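Long-range contact in RAP1B (PDB 4AX2), which probably acts as an immunity protein that protects Serratia marcescens from its own type VI-secreted amidase toxin: residues Y33-R44 with T63-F73. Residues are numbered along the deposited sequence; the frame is centred on the assembly and turned at random.
Sequences YHQVVKELALSR and TANAMREWMPF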
ATOM      1  N   TYR A  33      -0.721 -16.322  -2.331  1.00 22.82           N
ATOM      2  CA  TYR A  33      -1.592 -16.092  -1.190  1.00 22.01           C
ATOM      3  C   TYR A  33      -0.952 -15.264  -0.052  1.00 21.61           C
ATOM      4  O   TYR A  33      -1.645 -14.455   0.559  1.00 19.98           O
ATOM      5  CB  TYR A  33      -2.097 -17.415  -0.616  1.00 22.45           C
ATOM      6  CG  TYR A  33      -3.049 -18.202  -1.515  1.00 22.55           C
ATOM      7  CD1 TYR A  33      -4.072 -17.566  -2.224  1.00 22.35           C
ATOM      8  CD2 TYR A  33      -2.946 -19.584  -1.616  1.00 23.03           C
ATOM      9  CE1 TYR A  33      -4.968 -18.292  -3.002  1.00 22.74           C
ATOM     10  CE2 TYR A  33      -3.818 -20.313  -2.402  1.00 23.38           C
ATOM     11  CZ  TYR A  33      -4.827 -19.673  -3.092  1.00 23.32           C
ATOM     12  OH  TYR A  33      -5.700 -20.411  -3.856  1.00 24.04           O
ATOM     13  N   HIS A  34       0.340 -15.467   0.231  1.00 21.80           N
ATOM     14  CA  HIS A  34       0.975 -14.700   1.294  1.00 22.00           C
ATOM     15  C   HIS A  34       0.909 -13.214   0.999  1.00 20.33           C
ATOM     16  O   HIS A  34       0.690 -12.416   1.902  1.00 19.78           O
ATOM     17  CB  HIS A  34       2.417 -15.162   1.587  1.00 22.86           C
ATOM     18  CG  HIS A  34       3.378 -15.054   0.412  1.00 23.28           C
ATOM     19  ND1 HIS A  34       4.057 -13.920   0.126  1.00 24.46           N
ATOM     20  CD2 HIS A  34       3.802 -16.001  -0.510  1.00 25.02           C
ATOM     21  CE1 HIS A  34       4.850 -14.120  -0.934  1.00 24.30           C
ATOM     22  NE2 HIS A  34       4.706 -15.404  -1.320  1.00 25.59           N
ATOM     23  N   GLN A  35       1.026 -12.836  -0.272  1.00 20.53           N
ATOM     24  CA  GLN A  35       0.853 -11.438  -0.657  1.00 20.74           C
ATOM     25  C   GLN A  35      -0.559 -10.915  -0.436  1.00 19.30           C
ATOM     26  O   GLN A  35      -0.735  -9.778  -0.012  1.00 18.73           O
ATOM     27  CB  GLN A  35       1.282 -11.210  -2.107  1.00 23.05           C
ATOM     28  CG  GLN A  35       1.301  -9.740  -2.504  1.00 24.50           C
ATOM     29  CD  GLN A  35       2.351  -8.918  -1.752  1.00 26.01           C
ATOM     30  OE1 GLN A  35       3.500  -9.329  -1.632  1.00 28.25           O
ATOM     31  NE2 GLN A  35       1.949  -7.745  -1.250  1.00 27.99           N
ATOM     32  N   VAL A  36      -1.574 -11.742  -0.701  1.00 18.66           N
ATOM     33  CA  VAL A  36      -2.960 -11.332  -0.457  1.00 17.84           C
ATOM     34  C   VAL A  36      -3.190 -10.973   0.999  1.00 17.12           C
ATOM     35  O   VAL A  36      -3.898 -10.013   1.296  1.00 17.34           O
ATOM     36  CB  VAL A  36      -3.972 -12.405  -0.876  1.00 18.48           C
ATOM     37  CG1 VAL A  36      -5.404 -11.901  -0.661  1.00 17.64           C
ATOM     38  CG2 VAL A  36      -3.729 -12.814  -2.328  1.00 18.68           C
ATOM     39  N   VAL A  37      -2.587 -11.731   1.907  1.00 17.74           N
ATOM     40  CA  VAL A  37      -2.674 -11.441   3.327  1.00 18.04           C
ATOM     41  C   VAL A  37      -2.099 -10.047   3.600  1.00 17.69           C
ATOM     42  O   VAL A  37      -2.655  -9.296   4.398  1.00 17.09           O
ATOM     43  CB  VAL A  37      -1.930 -12.487   4.163  1.00 18.54           C
ATOM     44  CG1 VAL A  37      -1.913 -12.065   5.626  1.00 19.03           C
ATOM     45  CG2 VAL A  37      -2.560 -13.881   3.984  1.00 18.73           C
ATOM     46  N   LYS A  38      -0.982  -9.727   2.960  1.00 17.94           N
ATOM     47  CA  LYS A  38      -0.355  -8.386   3.147  1.00 18.11           C
ATOM     48  C   LYS A  38      -1.254  -7.271   2.626  1.00 17.87           C
ATOM     49  O   LYS A  38      -1.337  -6.221   3.237  1.00 16.80           O
ATOM     50  CB  LYS A  38       1.033  -8.303   2.524  0.70 17.57           C
ATOM     51  CG  LYS A  38       2.012  -9.308   3.108  0.70 17.43           C
ATOM     52  CD  LYS A  38       3.445  -8.794   3.166  0.70 18.30           C
ATOM     53  CE  LYS A  38       4.066  -8.534   1.792  0.70 18.54           C
ATOM     54  NZ  LYS A  38       5.411  -7.844   1.853  0.70 18.97           N
ATOM     55  N   GLU A  39      -1.948  -7.514   1.507  1.00 18.07           N
ATOM     56  CA  GLU A  39      -2.903  -6.539   0.982  1.00 18.40           C
ATOM     57  C   GLU A  39      -4.019  -6.307   1.993  1.00 18.49           C
ATOM     58  O   GLU A  39      -4.465  -5.169   2.185  1.00 17.70           O
ATOM     59  CB  GLU A  39      -3.536  -6.991  -0.333  1.00 19.39           C
ATOM     60  CG  GLU A  39      -2.561  -7.388  -1.428  1.00 20.46           C
ATOM     61  CD  GLU A  39      -1.619  -6.275  -1.832  1.00 22.43           C
ATOM     62  OE1 GLU A  39      -2.101  -5.335  -2.497  1.00 23.68           O
ATOM     63  OE2 GLU A  39      -0.409  -6.390  -1.558  1.00 25.20           O
ATOM     64  N   LEU A  40      -4.495  -7.387   2.616  1.00 18.31           N
ATOM     65  CA  LEU A  40      -5.536  -7.257   3.632  1.00 18.71           C
ATOM     66  C   LEU A  40      -5.008  -6.419   4.801  1.00 18.56           C
ATOM     67  O   LEU A  40      -5.670  -5.477   5.261  1.00 18.64           O
ATOM     68  CB  LEU A  40      -5.983  -8.641   4.132  1.00 19.01           C
ATOM     69  CG  LEU A  40      -7.053  -8.705   5.223  1.00 20.05           C
ATOM     70  CD1 LEU A  40      -7.754 -10.059   5.172  1.00 20.22           C
ATOM     71  CD2 LEU A  40      -6.473  -8.470   6.619  1.00 20.92           C
ATOM     72  N   ALA A  41      -3.808  -6.764   5.261  1.00 17.88           N
ATOM     73  CA  ALA A  41      -3.200  -6.074   6.399  1.00 17.97           C
ATOM     74  C   ALA A  41      -2.998  -4.582   6.134  1.00 17.49           C
ATOM     75  O   ALA A  41      -3.331  -3.759   6.979  1.00 18.18           O
ATOM     76  CB  ALA A  41      -1.875  -6.733   6.797  1.00 18.72           C
ATOM     77  N   LEU A  42      -2.461  -4.247   4.971  1.00 17.01           N
ATOM     78  CA  LEU A  42      -2.273  -2.839   4.575  1.00 16.94           C
ATOM     79  C   LEU A  42      -3.618  -2.097   4.532  1.00 17.44           C
ATOM     80  O   LEU A  42      -3.765  -1.018   5.114  1.00 17.12           O
ATOM     81  CB  LEU A  42      -1.577  -2.800   3.207  1.00 16.72           C
ATOM     82  CG  LEU A  42      -1.397  -1.412   2.570  1.00 16.17           C
ATOM     83  CD1 LEU A  42      -0.717  -0.426   3.523  1.00 15.81           C
ATOM     84  CD2 LEU A  42      -0.620  -1.527   1.275  1.00 16.36           C
ATOM     85  N   SER A  43      -4.600  -2.680   3.845  1.00 17.72           N
ATOM     86  CA  SER A  43      -5.901  -2.037   3.689  1.00 18.86           C
ATOM     87  C   SER A  43      -6.559  -1.788   5.046  1.00 18.32           C
ATOM     88  O   SER A  43      -7.100  -0.720   5.296  1.00 18.35           O
ATOM     89  CB  SER A  43      -6.833  -2.879   2.796  1.00 20.04           C
ATOM     90  OG  SER A  43      -6.286  -3.078   1.505  1.00 22.59           O
ATOM     91  N   ARG A  44      -6.506  -2.774   5.927  1.00 17.82           N
ATOM     92  CA  ARG A  44      -7.084  -2.604   7.262  1.00 18.87           C
ATOM     93  C   ARG A  44      -6.310  -1.609   8.125  1.00 18.29           C
ATOM     94  O   ARG A  44      -6.898  -0.845   8.859  1.00 18.34           O
ATOM     95  CB  ARG A  44      -7.225  -3.955   7.966  1.00 19.49           C
ATOM     96  CG  ARG A  44      -7.953  -3.834   9.297  1.00 20.82           C
ATOM     97  CD  ARG A  44      -8.279  -5.174   9.897  1.00 22.09           C
ATOM     98  NE  ARG A  44      -9.208  -5.937   9.075  1.00 22.29           N
ATOM     99  CZ  ARG A  44      -9.315  -7.261   9.106  1.00 22.48           C
ATOM    100  NH1 ARG A  44      -8.553  -7.993   9.929  1.00 22.58           N
ATOM    101  NH2 ARG A  44     -10.213  -7.854   8.335  1.00 22.62           N
ATOM    102  N   THR A  63     -12.450  -3.199   1.482  1.00 22.99           N
ATOM    103  CA  THR A  63     -11.393  -3.762   0.604  1.00 22.15           C
ATOM    104  C   THR A  63     -10.600  -4.858   1.334  1.00 21.32           C
ATOM    105  O   THR A  63     -10.365  -5.942   0.793  1.00 20.43           O
ATOM    106  CB  THR A  63     -10.435  -2.649   0.151  1.00 22.52           C
ATOM    107  OG1 THR A  63     -11.164  -1.684  -0.622  1.00 23.30           O
ATOM    108  CG2 THR A  63      -9.227  -3.207  -0.654  1.00 21.01           C
ATOM    109  N   ALA A  64     -10.197  -4.571   2.569  1.00 21.02           N
ATOM    110  CA  ALA A  64      -9.502  -5.565   3.404  1.00 20.67           C
ATOM    111  C   ALA A  64     -10.340  -6.824   3.547  1.00 21.23           C
ATOM    112  O   ALA A  64      -9.872  -7.944   3.274  1.00 20.67           O
ATOM    113  CB  ALA A  64      -9.170  -4.989   4.776  1.00 20.22           C
ATOM    114  N   ASN A  65     -11.593  -6.649   3.963  1.00 22.50           N
ATOM    115  CA  ASN A  65     -12.459  -7.797   4.206  1.00 23.63           C
ATOM    116  C   ASN A  65     -12.678  -8.635   2.948  1.00 24.28           C
ATOM    117  O   ASN A  65     -12.712  -9.869   3.010  1.00 25.66           O
ATOM    118  CB  ASN A  65     -13.788  -7.352   4.820  1.00 24.33           C
ATOM    119  CG  ASN A  65     -13.622  -6.828   6.240  1.00 25.16           C
ATOM    120  OD1 ASN A  65     -12.661  -7.199   6.933  1.00 26.52           O
ATOM    121  ND2 ASN A  65     -14.538  -5.945   6.676  1.00 24.35           N
ATOM    122  N   ALA A  66     -12.802  -7.954   1.820  1.00 24.84           N
ATOM    123  CA  ALA A  66     -13.057  -8.604   0.539  1.00 25.85           C
ATOM    124  C   ALA A  66     -11.886  -9.489   0.106  1.00 24.48           C
ATOM    125  O   ALA A  66     -12.085 -10.441  -0.653  1.00 26.07           O
ATOM    126  CB  ALA A  66     -13.371  -7.549  -0.540  1.00 26.60           C
ATOM    127  N   MET A  67     -10.683  -9.196   0.591  1.00 23.88           N
ATOM    128  CA  MET A  67      -9.495  -9.991   0.236  1.00 23.05           C
ATOM    129  C   MET A  67      -9.648 -11.445   0.661  1.00 23.85           C
ATOM    130  O   MET A  67      -9.083 -12.342   0.035  1.00 23.05           O
ATOM    131  CB  MET A  67      -8.201  -9.456   0.883  1.00 22.18           C
ATOM    132  CG  MET A  67      -7.755  -8.051   0.463  1.00 22.32           C
ATOM    133  SD  MET A  67      -7.385  -8.009  -1.291  1.00 24.25           S
ATOM    134  CE  MET A  67      -7.041  -6.249  -1.529  1.00 25.08           C
ATOM    135  N   ARG A  68     -10.345 -11.673   1.771  1.00 24.04           N
ATOM    136  CA  ARG A  68     -10.445 -13.022   2.309  1.00 25.56           C
ATOM    137  C   ARG A  68     -11.117 -13.994   1.327  1.00 26.15           C
ATOM    138  O   ARG A  68     -10.881 -15.194   1.405  1.00 26.84           O
ATOM    139  CB  ARG A  68     -11.196 -13.007   3.629  1.00 27.31           C
ATOM    140  CG  ARG A  68     -10.522 -12.142   4.696  1.00 29.92           C
ATOM    141  CD  ARG A  68     -11.309 -12.108   5.984  1.00 32.34           C
ATOM    142  NE  ARG A  68     -12.679 -11.643   5.776  1.00 35.17           N
ATOM    143  CZ  ARG A  68     -13.393 -10.975   6.671  1.00 37.64           C
ATOM    144  NH1 ARG A  68     -12.878 -10.673   7.855  1.00 41.67           N
ATOM    145  NH2 ARG A  68     -14.631 -10.611   6.382  1.00 36.11           N
ATOM    146  N   GLU A  69     -11.941 -13.488   0.408  1.00 26.64           N
ATOM    147  CA  GLU A  69     -12.610 -14.361  -0.565  1.00 28.74           C
ATOM    148  C   GLU A  69     -11.589 -15.036  -1.500  1.00 27.35           C
ATOM    149  O   GLU A  69     -11.871 -16.096  -2.038  1.00 28.09           O
ATOM    150  CB  GLU A  69     -13.669 -13.584  -1.374  1.00 31.82           C
ATOM    151  CG  GLU A  69     -14.470 -14.451  -2.341  1.00 35.95           C
ATOM    152  CD  GLU A  69     -15.729 -13.798  -2.912  1.00 37.70           C
ATOM    153  OE1 GLU A  69     -15.894 -12.568  -2.786  1.00 39.41           O
ATOM    154  OE2 GLU A  69     -16.561 -14.527  -3.513  1.00 42.93           O
ATOM    155  N   TRP A  70     -10.398 -14.451  -1.651  1.00 25.09           N
ATOM    156  CA  TRP A  70      -9.466 -14.880  -2.698  1.00 24.97           C
ATOM    157  C   TRP A  70      -8.274 -15.628  -2.179  1.00 24.30           C
ATOM    158  O   TRP A  70      -7.282 -15.792  -2.896  1.00 24.55           O
ATOM    159  CB  TRP A  70      -9.056 -13.672  -3.552  1.00 24.11           C
ATOM    160  CG  TRP A  70     -10.289 -12.889  -3.910  1.00 25.52           C
ATOM    161  CD1 TRP A  70     -10.654 -11.611  -3.483  1.00 25.39           C
ATOM    162  CD2 TRP A  70     -11.423 -13.375  -4.696  1.00 26.17           C
ATOM    163  NE1 TRP A  70     -11.882 -11.265  -3.989  1.00 26.30           N
ATOM    164  CE2 TRP A  70     -12.405 -12.295  -4.715  1.00 26.89           C
ATOM    165  CE3 TRP A  70     -11.699 -14.551  -5.383  1.00 27.57           C
ATOM    166  CZ2 TRP A  70     -13.601 -12.409  -5.400  1.00 28.13           C
ATOM    167  CZ3 TRP A  70     -12.919 -14.663  -6.067  1.00 29.03           C
ATOM    168  CH2 TRP A  70     -13.846 -13.616  -6.071  1.00 28.80           C
ATOM    169  N   MET A  71      -8.371 -16.104  -0.942  1.00 24.09           N
ATOM    170  CA  MET A  71      -7.320 -16.916  -0.331  1.00 23.57           C
ATOM    171  C   MET A  71      -7.863 -17.863   0.729  1.00 23.75           C
ATOM    172  O   MET A  71      -8.836 -17.543   1.412  1.00 22.72           O
ATOM    173  CB  MET A  71      -6.281 -15.994   0.327  1.00 22.56           C
ATOM    174  CG  MET A  71      -6.891 -14.963   1.266  1.00 22.30           C
ATOM    175  SD  MET A  71      -5.578 -14.195   2.240  1.00 21.72           S
ATOM    176  CE  MET A  71      -6.532 -12.901   3.058  1.00 20.83           C
ATOM    177  N   PRO A  72      -7.203 -19.025   0.915  1.00 23.63           N
ATOM    178  CA  PRO A  72      -7.614 -19.964   1.959  1.00 25.31           C
ATOM    179  C   PRO A  72      -7.069 -19.514   3.331  1.00 26.03           C
ATOM    180  O   PRO A  72      -6.177 -20.138   3.908  1.00 24.85           O
ATOM    181  CB  PRO A  72      -7.019 -21.289   1.483  1.00 25.12           C
ATOM    182  CG  PRO A  72      -5.783 -20.894   0.768  1.00 24.50           C
ATOM    183  CD  PRO A  72      -6.073 -19.542   0.132  1.00 23.57           C
ATOM    184  N   PHE A  73      -7.624 -18.403   3.801  1.00 27.19           N
ATOM    185  CA  PHE A  73      -7.158 -17.666   4.973  1.00 28.16           C
ATOM    186  C   PHE A  73      -7.694 -18.315   6.243  1.00 31.34           C
ATOM    187  O   PHE A  73      -8.830 -18.815   6.277  1.00 31.26           O
ATOM    188  CB  PHE A  73      -7.704 -16.241   4.860  1.00 27.14           C
ATOM    189  CG  PHE A  73      -7.244 -15.302   5.933  1.00 26.73           C
ATOM    190  CD1 PHE A  73      -5.893 -15.039   6.122  1.00 26.55           C
ATOM    191  CD2 PHE A  73      -8.170 -14.639   6.723  1.00 28.25           C
ATOM    192  CE1 PHE A  73      -5.476 -14.134   7.083  1.00 26.94           C
ATOM    193  CE2 PHE A  73      -7.761 -13.745   7.706  1.00 28.83           C
ATOM    194  CZ  PHE A  73      -6.410 -13.502   7.898  1.00 27.42           C
TER
HETATM  195  O   HOH W   1     -11.208  -4.496   7.669  1.00 23.25           O
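Helix 33-44 runs nearly antiparallel to residues 63-67, the axes 8.1 Å apart at 158°, and Leu40 and Ala64 bring the backbones closest, CA to CA 4.3 Å. Ala64 makes so near an approach possible: its methyl sits against the backbone of Leu40 and Arg44 and meets CB of Ser43. Leu40 passes beside Ala64 and reaches across to Arg68, its CD1 3.5 Å from Arg68 CG. Met67, bent at chi2, lays CG over the backbone of Leu40 and brings CE to CB of Glu39; Leu112 of the second subunit packs on both Met67 and Glu39.

After the 3-10 turn of 68-69 the chain keeps following its partner. Met71 starts with CG between its backbone N and carbonyl carbon (chi1 51°), then runs out straight, sliding past Val36. Its SD lies 3.5 Å from Val37 CG2, and its CE touches Leu40 CD1. Pro72, at the centre of an inverse gamma turn, sets CD 3.3 Å above the Tyr33 ring centroid, a CH-pi contact squarely over the face; Trp70 O lies at the ring's edge, and Tyr33 OH is hydrogen-bonded to Asp139.

Back at the Ala64 end, Arg44 NH2 donates to Asn65 OD1 (2.9 Å), nearly along the C=O axis, though the guanidinium and amide planes are turned 55° apart. Water 1 also links Arg44 NE to Asn65 OD1, giving that oxygen two donors, while Arg44 NH1 hydrogen-bonds to Asn83 on helix 75-89. The whole is an antiparallel helix pair with an apolar seam, extended by residues 71-73 as they continue along the first helix, near the centre of the all-helical fold of the type VI amidase immunity protein family, and one margin of the pair reaches the dimer interface.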